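Local coordinates for protein endoglucanase (Clostridium thermocellum, PDB 2E4T) that hydrolyses internal beta-1,4-glucosidic bonds of cellulose and probably of xyloglucan, serving as the family 44 glycoside hydrolase module of a larger multidomain cellulase, at residues 202-207 against 255-260; 109-114 against 182-187; 352-357 against 385-390; 420-425 against 436-441. All blocks are in the same frame, centred on the assembly; numbering follows the deposited sequence.

Interaction 1 of 4, residues 202-207 against 255-260; sequences VTAKEL and RWFIDY
Y260 and F257, one turn apart on helix 257-272, reach across to A204 in the first turn of helix 204-221 and show how an alanine can seat two aromatic rings. In Y260, CB and CG form the stem: with CG anti to the backbone N (chi1 173°), the ring is carried out to the neighbouring helix. Further along, CE2 comes to 3.8 Å from A204 CB, and CZ lies 4.0 Å from that same A204 CB. The tip, OH, passes beside the A204-K205 backbone and ends in a hydrogen bond to E250. The methyl approaches the ring obliquely.

Helices 204-221 and 257-272 are successive long outer helices of the TIM barrel, following strands 180-183 and 226-232, and they meet here at their N-terminal ends. F257 extends the apolar seam: its CE1 is 4.1 Å from A204 CB, while its CZ lies 3.9 Å from L207 CD2, the branch of that leucine doing the touching. The first turn is fixed by T203 at the N-cap, whose OG1 accepts from E206 N at 2.9 Å. Beyond the apolar seam K205 directs its CB away from 255-260, and its NZ forms a salt bridge with D246.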
# COMPACT_ATOMS: atom_id res chain seq x y z
N VAL A 202 -16.38 16.77 0.43
CA VAL A 202 -17.16 15.60 0.75
C VAL A 202 -17.62 15.60 2.20
O VAL A 202 -16.86 15.94 3.14
CB VAL A 202 -16.38 14.31 0.42
CG1 VAL A 202 -15.20 14.09 1.37
CG2 VAL A 202 -17.30 13.11 0.34
N THR A 203 -18.86 15.19 2.43
CA THR A 203 -19.36 15.01 3.78
C THR A 203 -19.09 13.58 4.27
O THR A 203 -19.00 12.63 3.47
CB THR A 203 -20.87 15.35 3.87
OG1 THR A 203 -21.58 14.43 3.05
CG2 THR A 203 -21.15 16.79 3.49
N ALA A 204 -18.97 13.45 5.58
CA ALA A 204 -18.89 12.12 6.16
C ALA A 204 -20.13 11.27 5.78
O ALA A 204 -20.01 10.08 5.45
CB ALA A 204 -18.74 12.23 7.67
N LYS A 205 -21.31 11.89 5.82
CA LYS A 205 -22.53 11.15 5.48
C LYS A 205 -22.50 10.68 4.02
O LYS A 205 -22.88 9.52 3.75
CB LYS A 205 -23.78 12.00 5.72
CG LYS A 205 -24.11 12.15 7.20
CD LYS A 205 -25.42 12.92 7.42
CE LYS A 205 -25.50 14.31 6.80
NZ LYS A 205 -24.45 15.24 7.33
N GLU A 206 -22.08 11.53 3.08
CA GLU A 206 -22.06 11.09 1.69
C GLU A 206 -21.05 9.94 1.54
O GLU A 206 -21.32 8.98 0.81
CB GLU A 206 -21.66 12.27 0.77
CG GLU A 206 -21.49 11.84 -0.69
CD GLU A 206 -21.08 12.88 -1.71
OE1 GLU A 206 -21.70 13.96 -1.78
OE2 GLU A 206 -20.06 12.63 -2.37
N LEU A 207 -19.87 10.08 2.16
CA LEU A 207 -18.86 9.03 1.96
C LEU A 207 -19.38 7.68 2.47
O LEU A 207 -19.19 6.65 1.79
CB LEU A 207 -17.54 9.44 2.63
CG LEU A 207 -16.41 8.47 2.37
CD1 LEU A 207 -16.16 8.22 0.88
CD2 LEU A 207 -15.14 9.03 3.01
N ARG A 255 -13.16 9.77 18.37
CA ARG A 255 -11.85 10.32 18.56
C ARG A 255 -11.27 10.86 17.22
O ARG A 255 -10.44 11.80 17.23
CB ARG A 255 -10.91 9.23 19.17
CG ARG A 255 -9.63 9.77 19.79
CD ARG A 255 -8.92 8.68 20.54
NE ARG A 255 -8.23 7.69 19.68
CZ ARG A 255 -6.93 7.61 19.44
NH1 ARG A 255 -6.07 8.53 19.91
NH2 ARG A 255 -6.47 6.57 18.75
N TRP A 256 -11.60 10.19 16.13
CA TRP A 256 -11.15 10.57 14.79
C TRP A 256 -12.08 9.94 13.77
O TRP A 256 -12.85 8.98 14.09
CB TRP A 256 -9.69 10.27 14.49
CG TRP A 256 -9.18 8.87 14.63
CD1 TRP A 256 -9.75 7.78 15.29
CD2 TRP A 256 -7.90 8.42 14.16
NE1 TRP A 256 -8.87 6.71 15.26
CE2 TRP A 256 -7.75 7.07 14.57
CE3 TRP A 256 -6.87 9.04 13.45
CZ2 TRP A 256 -6.60 6.35 14.30
CZ3 TRP A 256 -5.73 8.33 13.19
CH2 TRP A 256 -5.60 6.99 13.60
N PHE A 257 -12.01 10.42 12.54
CA PHE A 257 -12.81 9.92 11.43
C PHE A 257 -12.59 8.43 11.21
O PHE A 257 -13.56 7.72 10.87
CB PHE A 257 -12.59 10.74 10.15
CG PHE A 257 -13.37 10.18 9.02
CD1 PHE A 257 -14.72 10.42 8.89
CD2 PHE A 257 -12.73 9.38 8.07
CE1 PHE A 257 -15.47 9.81 7.87
CE2 PHE A 257 -13.45 8.78 7.04
CZ PHE A 257 -14.83 9.00 6.94
N ILE A 258 -11.37 7.91 11.40
CA ILE A 258 -11.17 6.46 11.25
C ILE A 258 -12.19 5.68 12.06
O ILE A 258 -12.77 4.69 11.57
CB ILE A 258 -9.74 6.11 11.76
CG1 ILE A 258 -8.65 6.76 10.88
CG2 ILE A 258 -9.57 4.61 11.88
CD1 ILE A 258 -8.60 6.26 9.45
N ASP A 259 -12.44 6.09 13.32
CA ASP A 259 -13.39 5.34 14.16
C ASP A 259 -14.81 5.44 13.64
O ASP A 259 -15.57 4.46 13.68
CB ASP A 259 -13.36 5.90 15.59
CG ASP A 259 -12.07 5.55 16.33
OD1 ASP A 259 -11.35 4.63 15.90
OD2 ASP A 259 -11.85 6.20 17.40
N TYR A 260 -15.21 6.65 13.20
CA TYR A 260 -16.54 6.84 12.60
C TYR A 260 -16.71 5.92 11.38
O TYR A 260 -17.74 5.24 11.22
CB TYR A 260 -16.72 8.29 12.22
CG TYR A 260 -17.98 8.60 11.44
CD1 TYR A 260 -19.13 9.05 12.09
CD2 TYR A 260 -18.00 8.51 10.06
CE1 TYR A 260 -20.27 9.40 11.39
CE2 TYR A 260 -19.15 8.85 9.34
CZ TYR A 260 -20.27 9.31 10.01
OH TYR A 260 -21.36 9.70 9.25

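Interaction 2 of 4, residues 109-114 against 182-187; sequences LQAAGY and SIDNEP
The carboxylate of D184 reaches over to the turn at A111 and A112, and its OD2 takes up two successive backbone N-H groups from different directions. A111 N comes in on the anti lone pair of D184 OD2, at 2.8 Å and almost straight (170°). A112 N approaches the same D184 OD2 from above the carboxylate plane, 54° out of it, at a longer 3.1 Å. Two donors set at such different elevations should hinder rotation of the group. The other oxygen is also engaged: D184 OD1 accepts from N185 N at 2.7 Å, and T49 and W190 hydrogen-bond to it from outside the two segments. Alongside the grip, A111 directs its CB toward the opposite segment, where it meets D184 CB at 3.9 Å.

Both segments leave neighbouring parallel strands, 104-109 and 180-183, at their C-terminal ends, the side of a TIM barrel on which glycoside hydrolases carry their active site. The last regular rung is made by L109 N and S182 O, 2.9 Å apart, with the donor in the carbonyl plane. Just beyond it I183 centres an inverse gamma turn, D184 N bonding weakly back to S182 O and weakly across to L109 O. The L109 side chain packs between helices 158-169 and 204-221. The CB of Q110 is directed away from 182-187, and its NE2 bonds to the carbonyls of T48 and T108.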
# COMPACT_ATOMS: atom_id res chain seq x y z
N LEU A 109 -12.66 1.41 -8.22
CA LEU A 109 -13.97 1.73 -8.78
C LEU A 109 -14.29 3.20 -8.46
O LEU A 109 -13.71 3.83 -7.59
CB LEU A 109 -15.05 0.79 -8.21
CG LEU A 109 -14.78 -0.70 -8.47
CD1 LEU A 109 -15.89 -1.51 -7.78
CD2 LEU A 109 -14.71 -1.00 -9.96
N GLN A 110 -15.28 3.72 -9.23
CA GLN A 110 -15.52 5.15 -9.30
C GLN A 110 -16.74 5.54 -8.44
O GLN A 110 -17.85 5.06 -8.67
CB GLN A 110 -15.76 5.52 -10.78
CG GLN A 110 -14.50 5.37 -11.62
CD GLN A 110 -13.96 3.95 -11.74
OE1 GLN A 110 -14.71 3.01 -12.09
NE2 GLN A 110 -12.66 3.78 -11.47
N ALA A 111 -16.49 6.42 -7.45
CA ALA A 111 -17.50 6.80 -6.51
C ALA A 111 -17.72 8.31 -6.39
O ALA A 111 -18.70 8.74 -5.79
CB ALA A 111 -17.26 6.21 -5.11
N ALA A 112 -16.82 9.13 -6.93
CA ALA A 112 -16.95 10.58 -6.78
C ALA A 112 -18.24 11.09 -7.46
O ALA A 112 -18.76 12.13 -7.04
CB ALA A 112 -15.74 11.30 -7.32
N GLY A 113 -18.71 10.41 -8.47
CA GLY A 113 -20.07 10.57 -8.96
C GLY A 113 -20.23 10.56 -10.46
O GLY A 113 -21.33 10.28 -10.96
N TYR A 114 -19.14 10.86 -11.18
CA TYR A 114 -19.18 10.98 -12.64
C TYR A 114 -17.83 10.49 -13.20
O TYR A 114 -16.80 10.54 -12.49
CB TYR A 114 -19.37 12.45 -13.06
CG TYR A 114 -20.70 13.01 -12.64
CD1 TYR A 114 -21.80 12.96 -13.51
CD2 TYR A 114 -20.90 13.56 -11.38
CE1 TYR A 114 -23.05 13.43 -13.11
CE2 TYR A 114 -22.15 14.01 -10.95
CZ TYR A 114 -23.21 13.93 -11.85
OH TYR A 114 -24.45 14.40 -11.43
N SER A 182 -11.33 -0.95 -4.76
CA SER A 182 -11.28 0.23 -3.89
C SER A 182 -12.46 1.15 -4.17
O SER A 182 -12.87 1.33 -5.33
CB SER A 182 -9.97 0.99 -4.17
OG SER A 182 -9.81 2.18 -3.44
N ILE A 183 -12.94 1.77 -3.09
CA ILE A 183 -13.98 2.80 -3.18
C ILE A 183 -13.27 4.14 -3.59
O ILE A 183 -12.97 4.99 -2.77
CB ILE A 183 -14.75 2.93 -1.88
CG1 ILE A 183 -15.35 1.59 -1.46
CG2 ILE A 183 -15.92 3.92 -2.09
CD1 ILE A 183 -15.78 1.48 -0.07
N ASP A 184 -12.96 4.24 -4.88
CA ASP A 184 -12.35 5.48 -5.39
C ASP A 184 -10.99 5.74 -4.71
O ASP A 184 -10.28 4.78 -4.35
CB ASP A 184 -13.37 6.64 -5.32
CG ASP A 184 -13.21 7.70 -6.38
OD1 ASP A 184 -12.21 8.46 -6.30
OD2 ASP A 184 -14.09 7.79 -7.29
N ASN A 185 -10.64 7.01 -4.63
CA ASN A 185 -9.30 7.42 -4.24
C ASN A 185 -9.44 8.80 -3.57
O ASN A 185 -10.01 9.71 -4.13
CB ASN A 185 -8.45 7.62 -5.52
CG ASN A 185 -7.01 7.98 -5.18
OD1 ASN A 185 -6.28 7.15 -4.55
ND2 ASN A 185 -6.61 9.21 -5.48
N GLU A 186 -8.88 8.91 -2.36
CA GLU A 186 -8.70 10.21 -1.69
C GLU A 186 -9.97 11.06 -1.75
O GLU A 186 -9.96 12.20 -2.23
CB GLU A 186 -7.47 10.96 -2.22
CG GLU A 186 -6.20 10.13 -1.98
CD GLU A 186 -4.92 10.83 -2.28
OE1 GLU A 186 -4.92 11.96 -2.86
OE2 GLU A 186 -3.85 10.24 -1.94
N PRO A 187 -11.06 10.59 -1.13
CA PRO A 187 -12.33 11.33 -1.22
C PRO A 187 -12.26 12.71 -0.59
O PRO A 187 -12.96 13.64 -1.08
CB PRO A 187 -13.32 10.40 -0.49
CG PRO A 187 -12.44 9.57 0.43
CD PRO A 187 -11.20 9.31 -0.42

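Interaction 3 of 4, residues 352-357 against 385-390; sequences GTKLAI and GVYLAT
Two first torsions bring K354 and Y387 together: the lysine has CG anti to its carbonyl carbon (chi1 -62°), with an extended chain beyond, and the tyrosine has CG anti to the backbone N (chi1 177°). In this conformer of K354, one of two modelled, the aliphatic chain runs over one face of the Y387 ring, and CD sits 3.5 Å above the ring centroid, only 2° off the normal, a CH-pi contact. The polar ends share a partner outside the segments: E226 forms a salt bridge with K354 NZ through one carboxylate oxygen and a hydrogen bond with Y387 OH through the other.

Behind this pair the backbones zip together. Y387 N donates to L355 O at 2.8 Å, nearly along the C=O axis; I357 N then donates to L388 O at 3.0 Å, and T390 N to I357 O at 3.0 Å. One step earlier a water spans the gap, accepting from L355 N at 2.9 Å and donating to G385 O at 2.8 Å. A356 and L388 occupy one face of the sheet. On the other, I357 and A389 meet F381 of helix 368-384, which ends at G385 in a Schellman motif. Strand 354-360, that helix and strand 388-391 thus make a beta-alpha-beta crossover, the repeating element of the TIM barrel.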
# COMPACT_ATOMS: atom_id res chain seq x y z
N GLY A 352 -11.71 -7.65 12.89
CA GLY A 352 -11.62 -8.52 11.74
C GLY A 352 -11.35 -7.78 10.42
O GLY A 352 -11.06 -8.40 9.41
N THR A 353 -11.50 -6.45 10.44
CA THR A 353 -11.14 -5.64 9.27
C THR A 353 -9.62 -5.66 9.11
O THR A 353 -8.88 -5.59 10.10
CB THR A 353 -11.68 -4.22 9.47
OG1 THR A 353 -13.09 -4.29 9.72
CG2 THR A 353 -11.44 -3.33 8.27
N LYS A 354 -9.18 -5.78 7.85
CA LYS A 354 -7.77 -5.79 7.55
C LYS A 354 -7.26 -4.34 7.35
O LYS A 354 -8.08 -3.40 7.31
CB LYS A 354 -7.53 -6.62 6.26
CG LYS A 354 -7.96 -8.07 6.41
CD LYS A 354 -8.10 -8.83 5.09
CE LYS A 354 -8.53 -10.24 5.25
NZ LYS A 354 -8.33 -11.10 4.10
N LEU A 355 -5.95 -4.17 7.24
CA LEU A 355 -5.35 -2.83 7.09
C LEU A 355 -4.43 -2.83 5.86
O LEU A 355 -3.59 -3.73 5.72
CB LEU A 355 -4.56 -2.48 8.36
CG LEU A 355 -3.84 -1.13 8.33
CD1 LEU A 355 -4.81 0.03 8.18
CD2 LEU A 355 -3.04 -0.94 9.61
N ALA A 356 -4.59 -1.81 5.00
CA ALA A 356 -3.71 -1.69 3.84
C ALA A 356 -3.19 -0.26 3.75
O ALA A 356 -3.90 0.71 4.03
CB ALA A 356 -4.45 -2.04 2.55
N ILE A 357 -1.92 -0.16 3.31
CA ILE A 357 -1.26 1.13 3.05
C ILE A 357 -1.06 1.17 1.53
O ILE A 357 -0.11 0.62 1.00
CB ILE A 357 0.07 1.28 3.81
CG1 ILE A 357 -0.06 0.86 5.28
CG2 ILE A 357 0.57 2.68 3.61
CD1 ILE A 357 -1.05 1.64 6.12
N GLY A 385 1.26 -6.85 11.01
CA GLY A 385 0.00 -7.38 10.52
C GLY A 385 -0.70 -6.59 9.45
O GLY A 385 -1.91 -6.82 9.23
N VAL A 386 0.02 -5.74 8.71
CA VAL A 386 -0.60 -5.12 7.54
C VAL A 386 -0.90 -6.18 6.50
O VAL A 386 -0.15 -7.13 6.31
CB VAL A 386 0.36 -4.01 6.99
CG1 VAL A 386 -0.07 -3.47 5.68
CG2 VAL A 386 0.52 -2.92 8.03
N TYR A 387 -2.07 -6.03 5.84
CA TYR A 387 -2.54 -7.01 4.87
C TYR A 387 -2.01 -6.80 3.45
O TYR A 387 -1.67 -7.76 2.73
CB TYR A 387 -4.07 -6.94 4.84
CG TYR A 387 -4.72 -7.84 3.84
CD1 TYR A 387 -4.61 -9.23 3.93
CD2 TYR A 387 -5.49 -7.31 2.80
CE1 TYR A 387 -5.24 -10.06 3.01
CE2 TYR A 387 -6.16 -8.15 1.90
CZ TYR A 387 -6.04 -9.52 2.03
OH TYR A 387 -6.68 -10.39 1.18
N LEU A 388 -1.98 -5.55 3.01
CA LEU A 388 -1.59 -5.24 1.63
C LEU A 388 -0.91 -3.88 1.68
O LEU A 388 -1.32 -3.00 2.44
CB LEU A 388 -2.82 -5.26 0.70
CG LEU A 388 -2.56 -4.91 -0.77
CD1 LEU A 388 -3.51 -5.68 -1.68
CD2 LEU A 388 -2.70 -3.41 -1.06
N ALA A 389 0.13 -3.70 0.83
CA ALA A 389 0.73 -2.37 0.71
C ALA A 389 1.25 -2.26 -0.71
O ALA A 389 1.73 -3.22 -1.31
CB ALA A 389 1.83 -2.16 1.76
N THR A 390 1.18 -1.01 -1.21
CA THR A 390 1.60 -0.72 -2.58
C THR A 390 2.35 0.62 -2.61
O THR A 390 1.75 1.68 -2.40
CB THR A 390 0.38 -0.77 -3.59
OG1 THR A 390 -0.76 -0.12 -3.03
CG2 THR A 390 -0.03 -2.19 -3.89
O HOH W 1 -4.49 -6.40 8.34

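Interaction 4 of 4, residues 420-425 against 436-441; sequences TSVKCE and ASIVGE
A beta hairpin, strands 420-426 and 432-439, contributes two adjacent antiparallel members to the large sheet of the beta domain beside the barrel. T420 and I438 form a hydrogen-bonded pair: I438 N donates to T420 O at 2.8 Å, and T420 N to I438 O at 3.0 Å. The threonine adds a third link, because OG1, anti to the carbonyl carbon (chi1 -64°), donates to G440 O at 2.7 Å just as the partner strand ends.

On the same face V422 and I438 cross at about a right angle, touching through V422 CG1 and I438 CG1 at 4.0 Å. The other branch, V422 CG2, lies 3.7 Å from A436 CB, and that methyl is also met by C424 CB at 3.7 Å. Toward A436 the ladder slackens: V422 N still bonds to A436 O, but a water accepts from A436 N at 2.9 Å and lies between it and V422 O.

S421 and S437 point to the opposite face as a non-hydrogen-bonded pair. Strand 8-22 flanks the hairpin beyond 420-426 and strand 442-452 beyond 432-439. The short strand axes run at 137° rather than near 180°, the strong twist of an antiparallel beta hairpin.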
# COMPACT_ATOMS: atom_id res chain seq x y z
N THR A 420 6.03 -16.60 7.88
CA THR A 420 5.61 -16.61 9.28
C THR A 420 6.65 -15.82 10.08
O THR A 420 7.82 -16.23 10.18
CB THR A 420 5.51 -18.05 9.80
OG1 THR A 420 4.48 -18.70 9.06
CG2 THR A 420 5.15 -18.07 11.30
N SER A 421 6.22 -14.66 10.62
CA SER A 421 7.06 -13.87 11.47
C SER A 421 7.35 -14.58 12.78
O SER A 421 6.43 -15.25 13.33
CB SER A 421 6.28 -12.57 11.77
OG SER A 421 6.96 -11.73 12.70
N VAL A 422 8.58 -14.47 13.31
CA VAL A 422 8.92 -15.02 14.59
C VAL A 422 9.62 -13.94 15.42
O VAL A 422 10.16 -12.92 14.88
CB VAL A 422 9.78 -16.29 14.53
CG1 VAL A 422 9.10 -17.32 13.67
CG2 VAL A 422 11.19 -16.00 14.02
N LYS A 423 9.68 -14.16 16.74
CA LYS A 423 10.25 -13.17 17.64
C LYS A 423 11.73 -12.88 17.32
O LYS A 423 12.55 -13.81 17.25
CB LYS A 423 10.13 -13.69 19.10
CG LYS A 423 10.62 -12.68 20.13
CD LYS A 423 10.33 -13.22 21.55
CE LYS A 423 10.67 -12.16 22.63
NZ LYS A 423 9.83 -10.91 22.45
N CYS A 424 12.05 -11.58 17.21
CA CYS A 424 13.41 -11.18 16.84
C CYS A 424 13.61 -9.77 17.42
O CYS A 424 12.97 -8.82 16.95
CB CYS A 424 13.57 -11.15 15.32
SG CYS A 424 15.15 -10.56 14.73
N GLU A 425 14.43 -9.66 18.45
CA GLU A 425 14.62 -8.42 19.20
C GLU A 425 16.03 -7.91 19.00
O GLU A 425 16.96 -8.70 19.04
CB GLU A 425 14.32 -8.65 20.68
CG GLU A 425 12.95 -9.28 21.00
CD GLU A 425 11.77 -8.49 20.54
OE1 GLU A 425 11.87 -7.26 20.34
OE2 GLU A 425 10.67 -9.09 20.38
N ALA A 436 12.68 -11.50 11.54
CA ALA A 436 12.95 -12.91 11.31
C ALA A 436 11.64 -13.63 10.91
O ALA A 436 10.55 -13.23 11.33
CB ALA A 436 13.54 -13.58 12.55
N SER A 437 11.83 -14.67 10.10
CA SER A 437 10.67 -15.44 9.67
C SER A 437 11.11 -16.87 9.34
O SER A 437 12.27 -17.19 9.10
CB SER A 437 10.04 -14.82 8.42
OG SER A 437 10.99 -14.80 7.35
N ILE A 438 10.07 -17.71 9.32
CA ILE A 438 10.18 -19.11 8.88
C ILE A 438 9.13 -19.33 7.80
O ILE A 438 8.36 -18.44 7.44
CB ILE A 438 10.04 -20.08 10.08
CG1 ILE A 438 8.63 -19.99 10.69
CG2 ILE A 438 11.16 -19.82 11.07
CD1 ILE A 438 8.40 -20.99 11.85
N VAL A 439 9.07 -20.57 7.27
CA VAL A 439 8.15 -20.93 6.21
C VAL A 439 7.06 -21.80 6.81
O VAL A 439 7.34 -22.92 7.29
CB VAL A 439 8.86 -21.63 5.07
CG1 VAL A 439 7.86 -22.01 3.96
CG2 VAL A 439 10.01 -20.76 4.54
N GLY A 440 5.82 -21.32 6.81
CA GLY A 440 4.74 -22.10 7.40
C GLY A 440 4.97 -22.27 8.87
O GLY A 440 5.16 -21.28 9.60
N GLU A 441 4.95 -23.53 9.30
CA GLU A 441 5.18 -23.86 10.68
C GLU A 441 6.59 -24.45 10.92
O GLU A 441 6.86 -25.00 12.01
CB GLU A 441 4.13 -24.90 11.19
CG GLU A 441 2.75 -24.68 10.59
CD GLU A 441 2.12 -23.31 10.79
OE1 GLU A 441 2.35 -22.65 11.81
OE2 GLU A 441 1.31 -22.91 9.90
O HOH W 2 8.75 -10.41 11.32
O HOH W 3 10.58 -10.61 13.38

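The four contacts follow one another along the chain in the order 2, 1, 3, 4, each closing before the next opens. Interactions 2 and 3 reach the same eight-stranded parallel barrel sheet, with centres about 19 Å apart. Interaction 1 lies on the outer helices, its centre about 15 Å from that of interaction 2, and the two touch where V202 and L207 pack on P187; the loop after strand 180-183 thereby packs against the start of helix 204-221. Interaction 4 belongs to the separate nine-stranded mixed sheet, with its centre about 38 Å from that of interaction 2 and 19 Å from that of interaction 3. Together they sample a TIM-barrel module and its companion beta domain within a single chain.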